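Local coordinates for general odorant-binding protein 28a (Drosophila melanogaster, PDB 6QQ4), which probably binds small odorant molecules and carries them to olfactory receptors, and is involved in detection of the floral odour beta-ionone, at residues R112-A115 with K116-G119; K80-I83 with A84-G88; P97-H100 with C101-A104. All blocks are in the same frame, centred on the assembly; numbering follows the deposited sequence. Where two conformers were deposited one is given.

Interaction 1. Residues R112-A115 with K116-G119; sequences RGEA and KKHG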
loop_
_atom_site.group_PDB
_atom_site.type_symbol
_atom_site.label_atom_id
_atom_site.label_comp_id
_atom_site.label_asym_id
_atom_site.label_seq_id
_atom_site.Cartn_x
_atom_site.Cartn_y
_atom_site.Cartn_z
ATOM N N ARG A 112 -7.510 -0.292 -2.919
ATOM C CA ARG A 112 -8.717 -0.393 -2.123
ATOM C C ARG A 112 -9.922 -0.614 -2.999
ATOM O O ARG A 112 -10.812 -1.374 -2.640
ATOM C CB ARG A 112 -8.933 0.859 -1.288
ATOM C CG ARG A 112 -7.917 1.066 -0.205
ATOM C CD ARG A 112 -8.410 2.096 0.796
ATOM N NE ARG A 112 -8.883 3.288 0.121
ATOM C CZ ARG A 112 -8.096 4.281 -0.273
ATOM N NH1 ARG A 112 -6.784 4.241 -0.032
ATOM N NH2 ARG A 112 -8.629 5.321 -0.892
ATOM N N GLY A 113 -9.948 0.082 -4.135
ATOM C CA GLY A 113 -11.051 -0.007 -5.071
ATOM C C GLY A 113 -11.201 -1.421 -5.585
ATOM O O GLY A 113 -12.285 -1.998 -5.535
ATOM N N GLU A 114 -10.098 -1.976 -6.071
ATOM C CA GLU A 114 -10.100 -3.313 -6.631
ATOM C C GLU A 114 -10.389 -4.332 -5.535
ATOM O O GLU A 114 -11.109 -5.305 -5.750
ATOM C CB GLU A 114 -8.760 -3.601 -7.308
ATOM C CG GLU A 114 -8.524 -2.748 -8.535
ATOM C CD GLU A 114 -9.604 -2.976 -9.569
ATOM O OE1 GLU A 114 -9.824 -4.159 -9.919
ATOM O OE2 GLU A 114 -10.240 -1.992 -10.012
ATOM N N ALA A 115 -9.825 -4.098 -4.357
ATOM C CA ALA A 115 -10.021 -5.006 -3.229
ATOM C C ALA A 115 -11.502 -5.075 -2.823
ATOM O O ALA A 115 -11.979 -6.122 -2.407
ATOM C CB ALA A 115 -9.155 -4.588 -2.052
ATOM N N LYS A 116 -12.224 -3.968 -2.964
ATOM C CA LYS A 116 -13.662 -3.954 -2.669
ATOM C C LYS A 116 -14.448 -4.682 -3.732
ATOM O O LYS A 116 -15.397 -5.402 -3.436
ATOM C CB LYS A 116 -14.180 -2.527 -2.550
ATOM C CG LYS A 116 -13.692 -1.794 -1.322
ATOM C CD LYS A 116 -13.920 -0.298 -1.515
ATOM C CE LYS A 116 -13.505 0.502 -0.295
ATOM N NZ LYS A 116 -14.421 0.247 0.833
ATOM N N LYS A 117 -14.050 -4.477 -4.980
ATOM C CA LYS A 117 -14.671 -5.145 -6.114
ATOM C C LYS A 117 -14.506 -6.669 -6.022
ATOM O O LYS A 117 -15.466 -7.413 -6.216
ATOM C CB LYS A 117 -14.077 -4.593 -7.407
ATOM C CG LYS A 117 -14.471 -5.304 -8.686
ATOM C CD LYS A 117 -14.353 -4.363 -9.879
ATOM C CE LYS A 117 -13.109 -3.479 -9.794
ATOM N NZ LYS A 117 -12.946 -2.589 -10.996
ATOM N N HIS A 118 -13.303 -7.121 -5.675
ATOM C CA HIS A 118 -12.984 -8.551 -5.616
ATOM C C HIS A 118 -13.253 -9.234 -4.274
ATOM O O HIS A 118 -12.851 -10.388 -4.068
ATOM C CB HIS A 118 -11.517 -8.766 -5.990
ATOM C CG HIS A 118 -11.220 -8.485 -7.425
ATOM N ND1 HIS A 118 -11.873 -9.130 -8.456
ATOM C CD2 HIS A 118 -10.346 -7.630 -8.008
ATOM C CE1 HIS A 118 -11.418 -8.678 -9.611
ATOM N NE2 HIS A 118 -10.492 -7.766 -9.367
ATOM N N GLY A 119 -13.919 -8.531 -3.364
ATOM C CA GLY A 119 -14.297 -9.104 -2.083
ATOM C C GLY A 119 -13.222 -9.183 -1.008
ATOM O O GLY A 119 -13.445 -9.771 0.052
HETATM O O HOH W 1 -7.692 -6.167 -10.277
#
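The carboxylate of Glu114 and the imidazole of His118 lie near each other, one turn apart and joined by a water, with Lys117 set against the carboxylate. Lys117 NZ reaches Glu114 OE2 at 2.9 Å in a salt bridge, arriving on the syn side but 23° out of the carboxylate plane. The other oxygen, Glu114 OE1, accepts a hydrogen bond from the water at 3.0 Å. The same water makes a weak bond to His118 NE2, so it links the carboxylate and the ring; Glu114 OE1 and His118 NE2 are 3.7 Å apart. Closer to the backbone, the carbonyl oxygen of Glu114 comes obliquely to the ring, with His118 CD2 3.3 Å from Glu114 O.

Glu114 and Lys117 run side by side in the same direction. The lysine leaves with CG swung to the side away from its backbone N (chi1 172°) and bends at chi3, which lays CE beside both carboxylate oxygens before NZ closes the pair. All this decorates the last turn of a helix: His118 N still donates to Glu114 O at 2.8 Å, but His118 itself has left helical angles, and Gly119 turns the chain with a positive phi of 79°. Lys116 takes another path, its aliphatic part running past Arg112 O, with Lys116 CG 3.2 Å from it.

Outside the turn, Glu114 packs on Ile87, Thr90 and Cys91 of helix 78-91, and His118 rests on Ile83 of that helix. Beyond the helix end the chain comes back, Leu120 against Ala115 and Leu121 in a backbone hydrogen bond with it, so the C-terminus closes over the end of helix 100-117.

Interaction 2. Residues K80-I83 with A84-G88; sequences KLKI and ALEIG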
loop_
_atom_site.group_PDB
_atom_site.type_symbol
_atom_site.label_atom_id
_atom_site.label_comp_id
_atom_site.label_asym_id
_atom_site.label_seq_id
_atom_site.Cartn_x
_atom_site.Cartn_y
_atom_site.Cartn_z
ATOM N N LYS A 80 -6.696 -15.478 -1.835
ATOM C CA LYS A 80 -6.451 -14.062 -1.581
ATOM C C LYS A 80 -5.246 -13.570 -2.345
ATOM O O LYS A 80 -5.307 -12.558 -3.056
ATOM C CB LYS A 80 -6.212 -13.794 -0.096
ATOM C CG LYS A 80 -7.440 -13.757 0.782
ATOM C CD LYS A 80 -7.009 -13.574 2.232
ATOM C CE LYS A 80 -8.197 -13.561 3.178
ATOM N NZ LYS A 80 -7.762 -13.701 4.597
ATOM N N LEU A 81 -4.145 -14.288 -2.164
ATOM C CA LEU A 81 -2.862 -13.906 -2.722
ATOM C C LEU A 81 -2.969 -13.746 -4.215
ATOM O O LEU A 81 -2.421 -12.810 -4.779
ATOM C CB LEU A 81 -1.801 -14.948 -2.381
ATOM C CG LEU A 81 -0.335 -14.553 -2.293
ATOM C CD1 LEU A 81 -0.190 -13.135 -1.806
ATOM C CD2 LEU A 81 0.354 -15.513 -1.334
ATOM N N LYS A 82 -3.696 -14.661 -4.851
ATOM C CA LYS A 82 -3.862 -14.610 -6.291
ATOM C C LYS A 82 -4.528 -13.301 -6.693
ATOM O O LYS A 82 -4.119 -12.671 -7.655
ATOM C CB LYS A 82 -4.684 -15.801 -6.795
ATOM C CG LYS A 82 -4.972 -15.770 -8.298
ATOM C CD LYS A 82 -5.936 -16.882 -8.722
ATOM C CE LYS A 82 -7.274 -16.799 -7.974
ATOM N NZ LYS A 82 -7.973 -15.471 -8.104
ATOM N N ILE A 83 -5.552 -12.898 -5.947
ATOM C CA ILE A 83 -6.295 -11.680 -6.264
ATOM C C ILE A 83 -5.421 -10.425 -6.178
ATOM O O ILE A 83 -5.468 -9.563 -7.057
ATOM C CB ILE A 83 -7.493 -11.520 -5.331
ATOM C CG1 ILE A 83 -8.477 -12.675 -5.532
ATOM C CG2 ILE A 83 -8.170 -10.169 -5.558
ATOM C CD1 ILE A 83 -9.696 -12.590 -4.649
ATOM N N ALA A 84 -4.632 -10.329 -5.116
ATOM C CA ALA A 84 -3.703 -9.216 -4.941
ATOM C C ALA A 84 -2.765 -9.107 -6.133
ATOM O O ALA A 84 -2.519 -8.014 -6.654
ATOM C CB ALA A 84 -2.911 -9.385 -3.667
ATOM N N LEU A 85 -2.244 -10.251 -6.565
ATOM C CA LEU A 85 -1.400 -10.291 -7.745
ATOM C C LEU A 85 -2.108 -9.644 -8.920
ATOM O O LEU A 85 -1.517 -8.853 -9.647
ATOM C CB LEU A 85 -1.012 -11.727 -8.082
ATOM C CG LEU A 85 0.166 -12.274 -7.276
ATOM C CD1 LEU A 85 0.234 -13.789 -7.379
ATOM C CD2 LEU A 85 1.459 -11.629 -7.765
ATOM N N GLU A 86 -3.389 -9.959 -9.084
ATOM C CA GLU A 86 -4.156 -9.397 -10.184
ATOM C C GLU A 86 -4.396 -7.907 -9.970
ATOM O O GLU A 86 -4.427 -7.140 -10.926
ATOM C CB GLU A 86 -5.477 -10.141 -10.345
ATOM C CG GLU A 86 -5.273 -11.595 -10.737
ATOM C CD GLU A 86 -6.539 -12.425 -10.641
ATOM O OE1 GLU A 86 -7.635 -11.893 -10.921
ATOM O OE2 GLU A 86 -6.430 -13.615 -10.277
ATOM N N ILE A 87 -4.560 -7.509 -8.712
ATOM C CA ILE A 87 -4.745 -6.103 -8.363
ATOM C C ILE A 87 -3.493 -5.300 -8.707
ATOM O O ILE A 87 -3.586 -4.195 -9.248
ATOM C CB ILE A 87 -5.113 -5.959 -6.875
ATOM C CG1 ILE A 87 -6.532 -6.506 -6.649
ATOM C CG2 ILE A 87 -4.961 -4.493 -6.403
ATOM C CD1 ILE A 87 -6.965 -6.556 -5.205
ATOM N N GLY A 88 -2.325 -5.875 -8.428
ATOM C CA GLY A 88 -1.065 -5.276 -8.833
ATOM C C GLY A 88 -0.986 -5.001 -10.327
ATOM O O GLY A 88 -0.603 -3.909 -10.755
#
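From Lys80 to Gly88 the backbone is unbroken alpha helix, with Ala84 N, Leu85 N, Glu86 N and Ile87 N hydrogen-bonded in turn to the carbonyl oxygens of Lys80, Leu81, Lys82 and Ile83. Two i to i+4 pairs lie along it, one charged and one apolar, on helix 78-91 of the all-helical PBP/GOBP fold.

The charged pair is Lys82 with Glu86. Lys82 starts with CG anti to the backbone N (chi1 177°), then folds at chi3 and chi4, and this double bend brings the ammonium group back to the glutamate. Lys82 NZ meets Glu86 OE2 at 3.2 Å in a salt bridge, on the syn side yet 32° out of the carboxylate plane. The same oxygen also touches the root of the lysine chain, with Lys82 CG 3.3 Å from Glu86 OE2. Glu86 for its part is extended beyond CG and crosses the lysine at a slant. Both residues are exposed, so solvent probably weakens the attraction.

The apolar pair, Ile83 with Ile87, lies on the side facing helix 100-117 and the C-terminal residues. Ile83, partly exposed, touches Leu120; Ile87 is buried against Phe111, and a bound pentaethylene glycol, probably from the crystallisation liquor, lies close by. On another side Leu81 and Ala84 meet helix 66-74, Leu81 on His67, Ala70 and Thr74.

Between the isoleucines the contact is branch to chain end: Ile83 CG2 lies 3.8 Å from Ile87 CD1, while Ile87 CG1 sits 3.3 Å from Ile83 O, the very carbonyl oxygen that accepts from Ile87 N at 2.8 Å.

Interaction 3. Residues P97-H100 with C101-A104; sequences PDDH and CEAA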
loop_
_atom_site.group_PDB
_atom_site.type_symbol
_atom_site.label_atom_id
_atom_site.label_comp_id
_atom_site.label_asym_id
_atom_site.label_seq_id
_atom_site.Cartn_x
_atom_site.Cartn_y
_atom_site.Cartn_z
ATOM N N PRO A 97 0.615 11.072 -10.271
ATOM C CA PRO A 97 1.436 12.286 -10.377
ATOM C C PRO A 97 2.917 12.018 -10.169
ATOM O O PRO A 97 3.281 10.950 -9.693
ATOM C CB PRO A 97 0.908 13.175 -9.249
ATOM C CG PRO A 97 -0.393 12.535 -8.790
ATOM C CD PRO A 97 -0.189 11.071 -9.041
ATOM N N ASP A 98 3.753 13.001 -10.478
ATOM C CA ASP A 98 5.200 12.867 -10.306
ATOM C C ASP A 98 5.584 12.899 -8.827
ATOM O O ASP A 98 6.598 12.338 -8.421
ATOM C CB ASP A 98 5.928 13.981 -11.059
ATOM C CG ASP A 98 5.739 13.893 -12.572
ATOM O OD1 ASP A 98 5.657 12.764 -13.117
ATOM O OD2 ASP A 98 5.684 14.965 -13.210
ATOM N N ASP A 99 4.768 13.576 -8.030
ATOM C CA ASP A 99 4.924 13.588 -6.578
ATOM C C ASP A 99 4.706 12.172 -6.019
ATOM O O ASP A 99 3.626 11.609 -6.172
ATOM C CB ASP A 99 3.935 14.585 -5.960
ATOM C CG ASP A 99 4.073 14.705 -4.443
ATOM O OD1 ASP A 99 4.103 13.681 -3.744
ATOM O OD2 ASP A 99 4.137 15.833 -3.940
ATOM N N HIS A 100 5.725 11.609 -5.373
ATOM C CA HIS A 100 5.690 10.204 -4.946
ATOM C C HIS A 100 4.674 9.950 -3.823
ATOM O O HIS A 100 4.098 8.862 -3.708
ATOM C CB HIS A 100 7.086 9.755 -4.495
ATOM C CG HIS A 100 8.093 9.687 -5.608
ATOM N ND1 HIS A 100 9.345 9.135 -5.446
ATOM C CD2 HIS A 100 8.025 10.089 -6.901
ATOM C CE1 HIS A 100 10.011 9.207 -6.588
ATOM N NE2 HIS A 100 9.235 9.790 -7.484
ATOM N N CYS A 101 4.462 10.958 -2.995
ATOM C CA CYS A 101 3.490 10.839 -1.929
ATOM C C CYS A 101 2.104 10.712 -2.536
ATOM O O CYS A 101 1.353 9.802 -2.184
ATOM C CB CYS A 101 3.579 12.037 -0.983
ATOM S SG CYS A 101 5.181 12.189 -0.194
ATOM N N GLU A 102 1.786 11.618 -3.462
ATOM C CA GLU A 102 0.504 11.573 -4.151
ATOM C C GLU A 102 0.400 10.333 -5.068
ATOM O O GLU A 102 -0.691 9.793 -5.262
ATOM C CB GLU A 102 0.285 12.875 -4.939
ATOM C CG GLU A 102 0.020 14.074 -4.020
ATOM C CD GLU A 102 0.010 15.429 -4.728
ATOM O OE1 GLU A 102 0.495 15.541 -5.870
ATOM O OE2 GLU A 102 -0.504 16.393 -4.127
ATOM N N ALA A 103 1.521 9.878 -5.609
ATOM C CA ALA A 103 1.496 8.671 -6.441
ATOM C C ALA A 103 1.166 7.434 -5.604
ATOM O O ALA A 103 0.415 6.562 -6.061
ATOM C CB ALA A 103 2.802 8.485 -7.151
ATOM N N ALA A 104 1.724 7.360 -4.394
ATOM C CA ALA A 104 1.444 6.244 -3.483
ATOM C C ALA A 104 -0.041 6.172 -3.160
ATOM O O ALA A 104 -0.627 5.088 -3.131
ATOM C CB ALA A 104 2.242 6.364 -2.219
#
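Asp99 OD1 takes up the backbone N-H groups of Cys101 and Glu102, the carboxylate turned back over the first turn of helix 100-117 to cap it. A chi1 of -177° points the carboxylate away from the residue's own N and beside its carbonyl carbon, which places OD1 at the N-H groups of the turn. Glu102 N gives Asp99 OD1 a nearly straight hydrogen bond of 3.1 Å, meeting it from above the carboxylate plane, 47° out of it. Cys101 N lies nearer, 2.8 Å from Asp99 OD1, but its bent approach makes that bond weak. This is a classical N-cap, and the positive end of the helix dipole probably helps to stabilise the carboxylate charge. The other oxygen, Asp99 OD2, is hydrogen-bonded to Tyr39 OH, so both ends of the group are held and its rotation is fixed.

The Asp99 main chain joins in: Asp99 O accepts from Ala103 N at 2.8 Å. Ala103 CB points toward the preceding loop and sits 3.6 Å from Pro97 O. The proline ring packs beside Glu102, with Pro97 CG 3.9 Å from Glu102 CB. In the conformer given, one of two modelled, the Glu102 side chain crosses those of Pro97 and Asp99 at about a right angle; the closeness of its carboxylate to that of Asp99, two like charges, is therefore doubtful.

Cys101 SG is bonded in a disulfide to Cys43 SG, one of the cross-links of the odorant-binding fold, which ties the start of helix 100-117 to helix 39-52. Around that link His100 ND1 is hydrogen-bonded to Lys50 NZ, and Ala104 packs on Ala46 and Met49; so helix 39-52 packs against the capped turn, while Val96 of the preceding loop meets Ala103.

Overall arrangement
Interactions 1 and 3 sit at the two ends of helix 100-117, their centres about 21 Å apart and without contact: interaction 3 caps its start, interaction 1 finishes it. Interaction 2 lies in mid-helix on 78-91 and touches interaction 1 directly, through the packing of helix 78-91 on helix 100-117. Interaction 1 is a surface contact; interactions 2 and 3 are partly buried. The chemistry follows place: lysine-glutamate salt bridges at the surface in interactions 1 and 2, although Glu114 also packs on helix 78-91; isoleucines on the side of interaction 2 that faces helix 100-117; and in interaction 3 backbone capping beside a disulfide that joins a third helix.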